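Local coordinates for protein 2,3-dihydroxybenzoate-AMP ligase (Bacillus subtilis, PDB 1MDB) that is an AMP-binding enzyme of the ANL superfamily, modelled with adenosine monophosphate and 2,3-dihydroxy-benzoic acid, with a smaller C-terminal domain following its large N-terminal part, at residues 342-345 with 346-350; 242-245 with 246-249; 476-479 with 480-484; 266-270 with 271-275. All blocks are in the same frame, centred on the assembly; numbering follows the deposited sequence.

Contact 1. Residues 342-345 with 346-350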
# COMPACT_ATOMS: atom_id res chain seq x y z
N LEU A 342 -8.91 -13.75 -10.82
CA LEU A 342 -9.48 -14.74 -9.92
C LEU A 342 -9.82 -16.10 -10.55
O LEU A 342 -9.94 -17.10 -9.84
CB LEU A 342 -10.72 -14.15 -9.23
CG LEU A 342 -10.43 -12.88 -8.41
CD1 LEU A 342 -11.73 -12.31 -7.83
CD2 LEU A 342 -9.45 -13.20 -7.28
N ASP A 343 -9.95 -16.13 -11.87
CA ASP A 343 -10.25 -17.38 -12.57
C ASP A 343 -9.06 -17.79 -13.45
O ASP A 343 -9.24 -18.42 -14.49
CB ASP A 343 -11.49 -17.23 -13.45
CG ASP A 343 -11.41 -16.03 -14.38
OD1 ASP A 343 -10.30 -15.48 -14.56
OD2 ASP A 343 -12.45 -15.65 -14.95
N ASP A 344 -7.86 -17.42 -13.02
CA ASP A 344 -6.64 -17.75 -13.75
C ASP A 344 -6.11 -19.11 -13.31
O ASP A 344 -6.46 -19.60 -12.23
CB ASP A 344 -5.55 -16.70 -13.47
CG ASP A 344 -5.59 -15.55 -14.45
OD1 ASP A 344 -4.89 -14.54 -14.21
OD2 ASP A 344 -6.30 -15.66 -15.47
N PRO A 345 -5.28 -19.75 -14.15
CA PRO A 345 -4.72 -21.06 -13.81
C PRO A 345 -3.83 -20.93 -12.57
O PRO A 345 -3.23 -19.87 -12.36
CB PRO A 345 -3.91 -21.43 -15.05
CG PRO A 345 -4.66 -20.73 -16.15
CD PRO A 345 -4.97 -19.39 -15.54
N GLU A 346 -3.73 -21.99 -11.77
CA GLU A 346 -2.92 -21.94 -10.57
C GLU A 346 -1.49 -21.46 -10.85
O GLU A 346 -0.93 -20.68 -10.08
CB GLU A 346 -2.87 -23.32 -9.89
CG GLU A 346 -2.10 -23.34 -8.55
CD GLU A 346 -2.80 -22.56 -7.43
OE1 GLU A 346 -3.34 -21.47 -7.71
OE2 GLU A 346 -2.78 -23.02 -6.27
N GLU A 347 -0.93 -21.90 -11.97
CA GLU A 347 0.43 -21.52 -12.34
C GLU A 347 0.62 -20.03 -12.61
O GLU A 347 1.67 -19.47 -12.33
CB GLU A 347 0.89 -22.30 -13.57
CG GLU A 347 2.35 -22.05 -13.92
CD GLU A 347 2.74 -22.62 -15.26
OE1 GLU A 347 2.25 -22.11 -16.29
OE2 GLU A 347 3.54 -23.59 -15.28
N ILE A 348 -0.39 -19.39 -13.19
CA ILE A 348 -0.28 -17.96 -13.46
C ILE A 348 -0.40 -17.18 -12.16
O ILE A 348 0.24 -16.14 -11.98
CB ILE A 348 -1.36 -17.49 -14.44
CG1 ILE A 348 -0.99 -17.91 -15.86
CG2 ILE A 348 -1.53 -15.98 -14.34
CD1 ILE A 348 -1.99 -17.47 -16.92
N ILE A 349 -1.22 -17.69 -11.24
CA ILE A 349 -1.43 -17.05 -9.95
C ILE A 349 -0.18 -17.23 -9.09
O ILE A 349 0.21 -16.33 -8.35
CB ILE A 349 -2.63 -17.68 -9.19
CG1 ILE A 349 -3.94 -17.36 -9.91
CG2 ILE A 349 -2.67 -17.19 -7.75
CD1 ILE A 349 -5.14 -18.07 -9.33
N VAL A 350 0.45 -18.39 -9.21
CA VAL A 350 1.64 -18.71 -8.43
C VAL A 350 2.97 -18.20 -8.97
O VAL A 350 3.92 -18.02 -8.20
CB VAL A 350 1.74 -20.24 -8.22
CG1 VAL A 350 3.13 -20.62 -7.68
CG2 VAL A 350 0.66 -20.70 -7.25
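The carbonyl oxygen of Pro345 meets two backbone N-H groups of the first turn of helix 346-351. The bond from Ile349 N to Pro345 O measures 3.2 Å and is fairly straight, 158° at the hydrogen. Ile348 N lies 3.0 Å from Pro345 O, but its angle of 127° makes this second bond weak. Inside the helix, Val350 N donates to Glu346 O at 2.8 Å.

OD1 of Asp344 is satisfied outside the turn, by Arg341 N and Tyr422 OH. Its contact with the helix is by van der Waals touch, Asp344 OD1 standing 3.7 Å from the CG2 branch of Ile348. The other branch of Ile348 runs alongside the proline ring, with Ile348 CD1 3.8 Å from Pro345 CD. CG1 of Ile349 is turned beside its own backbone N (chi1 -68°), which carries CD1 to 3.5 Å from Asp344 O. Glu346 turns away, and its OE2 forms a salt bridge with Lys319.

Pro345 at the N-cap position, its carbonyl starting the i to i+4 series while its ring leaves no N-H to satisfy, is the geometry of a helix N-terminus entered from a loop.

Contact 2. Residues 242-245 with 246-249; sequences GVLG and VLYA
Val246 lies back over the carbonyl of Gly242, in the tightly packed part of this helical turn. Its CG2 branch, beside the backbone N and anti to the carbonyl carbon, is modelled 2.9 Å from Gly242 O, so close for a methyl that the exact separation is doubtful. The same oxygen accepts Val246 N at 3.1 Å with an angle of 155° at the hydrogen, so one carbonyl meets both the amide and the methyl of a single residue. Leu247 repeats the pattern one step on: its N donates to Val243 O, while its CG rests 3.2 Å from that oxygen.

The bonds Tyr248 N to Leu244 O and Ala249 N to Gly245 O continue the i to i+4 ladder of a short alpha-helix, 242-248, in the large part of this ANL enzyme. Val243 and Val246 touch strand 225-228 of the nine-stranded sheet, whereas Leu244 and Leu247 meet helix 86-98 through Ile92, Phe89 and Phe93.

Packing between side chains within the helix is looser: Leu244 CD2 and Leu247 CD1 approach only to 4.2 Å, and Leu244 also touches Leu211 of helix 204-218. The C-terminal end is the more open side, where Tyr248 and Ala249 are partly exposed. The helical backbone sets Tyr248 CB 3.2 Å from Gly245 O; beyond it, CG stands anti to the backbone N (chi1 -179°), which directs the ring off the turn. The ring touches helix 204-218 and makes a cation-pi contact with Arg34, whose NE also bonds Tyr248 O.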
# COMPACT_ATOMS: atom_id res chain seq x y z
N GLY A 242 -9.21 -2.62 -1.66
CA GLY A 242 -9.21 -1.89 -0.41
C GLY A 242 -10.55 -1.60 0.25
O GLY A 242 -11.61 -2.08 -0.18
N VAL A 243 -10.50 -0.80 1.31
CA VAL A 243 -11.71 -0.43 2.05
C VAL A 243 -12.60 0.46 1.18
O VAL A 243 -13.84 0.35 1.22
CB VAL A 243 -11.35 0.29 3.38
CG1 VAL A 243 -10.61 -0.67 4.31
CG2 VAL A 243 -10.46 1.51 3.10
N LEU A 244 -11.99 1.33 0.38
CA LEU A 244 -12.75 2.22 -0.49
C LEU A 244 -13.36 1.46 -1.66
O LEU A 244 -14.44 1.80 -2.13
CB LEU A 244 -11.86 3.36 -1.00
CG LEU A 244 -11.29 4.26 0.11
CD1 LEU A 244 -10.66 5.48 -0.52
CD2 LEU A 244 -12.41 4.70 1.09
N GLY A 245 -12.66 0.44 -2.15
CA GLY A 245 -13.21 -0.34 -3.25
C GLY A 245 -14.44 -1.08 -2.75
O GLY A 245 -15.45 -1.18 -3.44
N VAL A 246 -14.35 -1.59 -1.52
CA VAL A 246 -15.45 -2.33 -0.90
C VAL A 246 -16.69 -1.45 -0.69
O VAL A 246 -17.82 -1.92 -0.80
CB VAL A 246 -15.00 -2.96 0.45
CG1 VAL A 246 -16.16 -3.70 1.13
CG2 VAL A 246 -13.86 -3.94 0.20
N LEU A 247 -16.48 -0.16 -0.41
CA LEU A 247 -17.61 0.74 -0.20
C LEU A 247 -18.18 1.09 -1.57
O LEU A 247 -19.37 1.34 -1.70
CB LEU A 247 -17.17 2.04 0.50
CG LEU A 247 -16.48 2.00 1.87
CD1 LEU A 247 -16.25 3.44 2.32
CD2 LEU A 247 -17.31 1.25 2.89
N TYR A 248 -17.32 1.10 -2.58
CA TYR A 248 -17.75 1.40 -3.93
C TYR A 248 -18.76 0.35 -4.39
O TYR A 248 -19.76 0.67 -5.03
CB TYR A 248 -16.56 1.40 -4.89
CG TYR A 248 -16.92 1.73 -6.34
CD1 TYR A 248 -16.74 3.02 -6.84
CD2 TYR A 248 -17.45 0.76 -7.18
CE1 TYR A 248 -17.09 3.34 -8.15
CE2 TYR A 248 -17.80 1.06 -8.50
CZ TYR A 248 -17.61 2.35 -8.98
OH TYR A 248 -17.93 2.64 -10.29
N ALA A 249 -18.48 -0.90 -4.04
CA ALA A 249 -19.32 -2.03 -4.43
C ALA A 249 -20.47 -2.34 -3.49
O ALA A 249 -21.22 -3.27 -3.73
CB ALA A 249 -18.45 -3.28 -4.60

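Contact 3. Residues 476-479 with 480-484; sequences IIPR and DEAPK
Pro478, Arg479 and Asp480 carry this reversal, an inverse gamma turn centred on Arg479 that ends strand 469-478 of the C-terminal domain. The backbone bends at Arg479 so that Asp480 N reaches back to Pro478 O, 3.0 Å away. The angle at the hydrogen is 144° and the bond is weak, as is common in so small a ring.

Asp480 continues the bend with a positive phi of 103°. That torsion turns its CB toward the preceding carbonyl, and the short distance of 2.6 Å from Asp480 CB to Arg479 O follows from it. Its carboxylate leads away from the turn.

Arg479 also departs from the turn beyond CB. The chain runs extended through CG and CD and bends at chi3 (-61°), bringing the guanidinium to a salt bridge between NH1 and Asp288 OD1; NH2 makes a weak hydrogen bond to Val455 O. Asp288 belongs to helix 280-292 in the large N-terminal part of the enzyme, so the arginine ties the turn of the small domain to that larger part.

Pro478 points its ring at the returning chain, where the loop heads for helix 485-494. The backbone carbonyl of Asp480 sits against one ring carbon, Pro478 CB to Asp480 O being 3.3 Å. Phe508 of strand 505-508 touches both the proline and Ala482. The methyl of Ala482 also presses on the ring's outer carbon: Ala482 CB to Pro478 CG is 3.4 Å, inside the usual van der Waals separation of two carbons.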
# COMPACT_ATOMS: atom_id res chain seq x y z
N ILE A 476 18.14 -14.47 7.45
CA ILE A 476 17.21 -15.58 7.58
C ILE A 476 16.48 -15.53 8.93
O ILE A 476 17.10 -15.27 9.97
CB ILE A 476 17.95 -16.93 7.50
CG1 ILE A 476 18.65 -17.07 6.14
CG2 ILE A 476 16.97 -18.07 7.74
CD1 ILE A 476 17.71 -17.18 4.95
N ILE A 477 15.18 -15.77 8.91
CA ILE A 477 14.39 -15.85 10.13
C ILE A 477 14.18 -17.35 10.28
O ILE A 477 13.48 -17.97 9.48
CB ILE A 477 13.03 -15.14 9.99
CG1 ILE A 477 13.24 -13.62 9.91
CG2 ILE A 477 12.16 -15.48 11.19
CD1 ILE A 477 11.97 -12.83 9.63
N PRO A 478 14.82 -17.96 11.29
CA PRO A 478 14.74 -19.39 11.58
C PRO A 478 13.34 -19.87 11.92
O PRO A 478 12.61 -19.22 12.66
CB PRO A 478 15.69 -19.57 12.77
CG PRO A 478 16.62 -18.41 12.66
CD PRO A 478 15.70 -17.29 12.27
N ARG A 479 12.96 -21.02 11.38
CA ARG A 479 11.66 -21.60 11.68
C ARG A 479 11.94 -22.51 12.86
O ARG A 479 11.85 -23.73 12.76
CB ARG A 479 11.15 -22.42 10.50
CG ARG A 479 9.84 -23.13 10.76
CD ARG A 479 9.39 -23.90 9.54
NE ARG A 479 9.16 -23.01 8.40
CZ ARG A 479 8.29 -22.02 8.39
NH1 ARG A 479 7.55 -21.77 9.47
NH2 ARG A 479 8.14 -21.27 7.31
N ASP A 480 12.30 -21.87 13.98
CA ASP A 480 12.64 -22.52 15.25
C ASP A 480 14.16 -22.54 15.41
O ASP A 480 14.80 -21.49 15.30
CB ASP A 480 12.09 -23.95 15.31
CG ASP A 480 12.26 -24.57 16.68
OD1 ASP A 480 11.74 -23.99 17.66
OD2 ASP A 480 12.90 -25.64 16.77
N GLU A 481 14.73 -23.70 15.67
CA GLU A 481 16.18 -23.79 15.85
C GLU A 481 16.89 -23.44 14.55
O GLU A 481 16.77 -24.15 13.55
CB GLU A 481 16.58 -25.19 16.30
CG GLU A 481 17.96 -25.24 16.94
CD GLU A 481 18.05 -24.35 18.18
OE1 GLU A 481 17.83 -23.13 18.05
OE2 GLU A 481 18.35 -24.88 19.28
N ALA A 482 17.63 -22.34 14.57
CA ALA A 482 18.36 -21.85 13.41
C ALA A 482 19.39 -22.83 12.84
O ALA A 482 20.30 -23.28 13.55
CB ALA A 482 19.05 -20.54 13.75
N PRO A 483 19.26 -23.17 11.55
CA PRO A 483 20.21 -24.09 10.93
C PRO A 483 21.54 -23.35 10.78
O PRO A 483 21.60 -22.13 10.92
CB PRO A 483 19.57 -24.39 9.59
CG PRO A 483 18.94 -23.07 9.24
CD PRO A 483 18.29 -22.68 10.56
N LYS A 484 22.61 -24.09 10.51
CA LYS A 484 23.91 -23.46 10.34
C LYS A 484 23.99 -22.78 8.97
O LYS A 484 23.32 -23.19 8.02
CB LYS A 484 25.02 -24.50 10.47
CG LYS A 484 25.19 -25.05 11.88
CD LYS A 484 25.68 -23.96 12.83
CE LYS A 484 25.99 -24.54 14.21
NZ LYS A 484 26.59 -23.52 15.12

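Contact 4. Residues 266-270 with 271-275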
# COMPACT_ATOMS: atom_id res chain seq x y z
N PRO A 266 -9.92 -14.64 14.55
CA PRO A 266 -11.24 -14.66 15.17
C PRO A 266 -12.22 -13.82 14.36
O PRO A 266 -13.37 -14.19 14.16
CB PRO A 266 -10.98 -14.06 16.56
CG PRO A 266 -9.57 -14.47 16.84
CD PRO A 266 -8.88 -14.22 15.51
N LEU A 267 -11.74 -12.68 13.87
CA LEU A 267 -12.55 -11.76 13.07
C LEU A 267 -13.00 -12.41 11.77
O LEU A 267 -14.11 -12.19 11.29
CB LEU A 267 -11.74 -10.49 12.77
CG LEU A 267 -12.06 -9.15 13.44
CD1 LEU A 267 -13.05 -9.31 14.59
CD2 LEU A 267 -10.76 -8.53 13.90
N ILE A 268 -12.13 -13.22 11.18
CA ILE A 268 -12.47 -13.88 9.93
C ILE A 268 -13.58 -14.90 10.17
O ILE A 268 -14.54 -14.99 9.39
CB ILE A 268 -11.23 -14.57 9.32
CG1 ILE A 268 -10.20 -13.49 8.95
CG2 ILE A 268 -11.62 -15.38 8.09
CD1 ILE A 268 -8.91 -14.03 8.36
N GLU A 269 -13.47 -15.66 11.25
CA GLU A 269 -14.48 -16.66 11.57
C GLU A 269 -15.78 -16.02 12.09
O GLU A 269 -16.87 -16.39 11.67
CB GLU A 269 -13.95 -17.65 12.61
CG GLU A 269 -15.05 -18.40 13.36
CD GLU A 269 -14.52 -19.58 14.14
OE1 GLU A 269 -13.43 -19.47 14.75
OE2 GLU A 269 -15.21 -20.63 14.16
N ARG A 270 -15.64 -15.06 13.00
CA ARG A 270 -16.81 -14.40 13.57
C ARG A 270 -17.59 -13.60 12.52
O ARG A 270 -18.80 -13.76 12.40
CB ARG A 270 -16.40 -13.47 14.72
CG ARG A 270 -17.57 -12.68 15.29
CD ARG A 270 -17.15 -11.81 16.47
NE ARG A 270 -18.24 -10.94 16.89
CZ ARG A 270 -18.21 -10.13 17.95
NH1 ARG A 270 -17.13 -10.08 18.72
NH2 ARG A 270 -19.26 -9.37 18.24
N GLU A 271 -16.89 -12.77 11.76
CA GLU A 271 -17.55 -11.94 10.75
C GLU A 271 -17.68 -12.61 9.39
O GLU A 271 -18.33 -12.07 8.49
CB GLU A 271 -16.78 -10.63 10.58
CG GLU A 271 -16.64 -9.85 11.86
CD GLU A 271 -18.00 -9.53 12.47
OE1 GLU A 271 -18.96 -9.30 11.71
OE2 GLU A 271 -18.09 -9.49 13.71
N LYS A 272 -17.06 -13.77 9.24
CA LYS A 272 -17.11 -14.49 7.96
C LYS A 272 -16.56 -13.67 6.80
O LYS A 272 -17.23 -13.45 5.80
CB LYS A 272 -18.54 -14.96 7.67
CG LYS A 272 -18.85 -16.29 8.33
CD LYS A 272 -20.32 -16.58 8.40
CE LYS A 272 -20.54 -17.89 9.14
NZ LYS A 272 -19.69 -17.95 10.38
N VAL A 273 -15.32 -13.22 6.96
CA VAL A 273 -14.63 -12.45 5.94
C VAL A 273 -14.43 -13.27 4.67
O VAL A 273 -14.02 -14.43 4.73
CB VAL A 273 -13.25 -11.99 6.45
CG1 VAL A 273 -12.58 -11.12 5.41
CG2 VAL A 273 -13.40 -11.25 7.78
N THR A 274 -14.72 -12.66 3.52
CA THR A 274 -14.57 -13.32 2.23
C THR A 274 -13.27 -12.93 1.51
O THR A 274 -12.88 -13.57 0.53
CB THR A 274 -15.72 -12.96 1.29
OG1 THR A 274 -15.71 -11.55 1.03
CG2 THR A 274 -17.06 -13.38 1.91
N ILE A 275 -12.61 -11.89 2.00
CA ILE A 275 -11.36 -11.43 1.38
C ILE A 275 -10.53 -10.52 2.27
O ILE A 275 -11.07 -9.69 3.00
CB ILE A 275 -11.66 -10.66 0.07
CG1 ILE A 275 -10.35 -10.13 -0.53
CG2 ILE A 275 -12.64 -9.53 0.35
CD1 ILE A 275 -10.53 -9.30 -1.81
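Near the end of helix 261-271, Glu271 N donates to Leu267 O, 2.9 Å away, with the donor 37° above the carbonyl plane. Lys272 then leaves helical angles with a positive phi (58°), and the chain turns so that Val273 N binds Ile268 O at 3.1 Å. Here the donor lies in the carbonyl plane on a lone pair, unlike the bond before it.

This six-residue closure across a residue of positive phi resembles the 6-to-1 bond of a Schellman motif. It ends the helix of a beta-alpha-beta crossover, which leads from strand 252-255 to the parallel strand 275-278 and passes over strand 225-228.

The same two residues that share the closing bond also make the apolar contact: Ile268 and Val273 cross at an angle, Ile268 CG1 lying 4.1 Å from Val273 CG2, and both touch Leu227. That CG2 also lies over the backbone, 3.5 Å from Ile268 CA. The helical backbone sets Glu271 CB 3.2 Å from Leu267 O; chi1 (-57°) keeps CG beside the backbone N, 3.5 Å from the same Leu267 O, and a bend at chi2 brings the end of the chain alongside Arg270. Its carboxylate is shared between two arginines. OE1 makes a salt bridge with Arg252, while OE2 is 3.5 Å from NE of the extended Arg270, well out of the guanidinium plane, so only charge attraction acts. Lys272 NZ gives a weak bond to Glu269 O.

Along the chain the order is contact 2, contact 4, contact 1, contact 3. The first three fall within the large AMP-binding part and lie round the nine-stranded sheet: contacts 2 and 4 both touch strand 225-228, with centres about 17 Å apart, and contact 1 borders strand 325-331, its centre about 24 Å from each of them. Contact 3 belongs to the C-terminal domain, about 40 Å between centres from contact 2 and on the other side of the chain's centre. No two contacts touch; the closest pair, 2 and 4, keeps about 6 Å between nearest atoms. They therefore mark separate helix ends and turns spread over both parts of the enzyme.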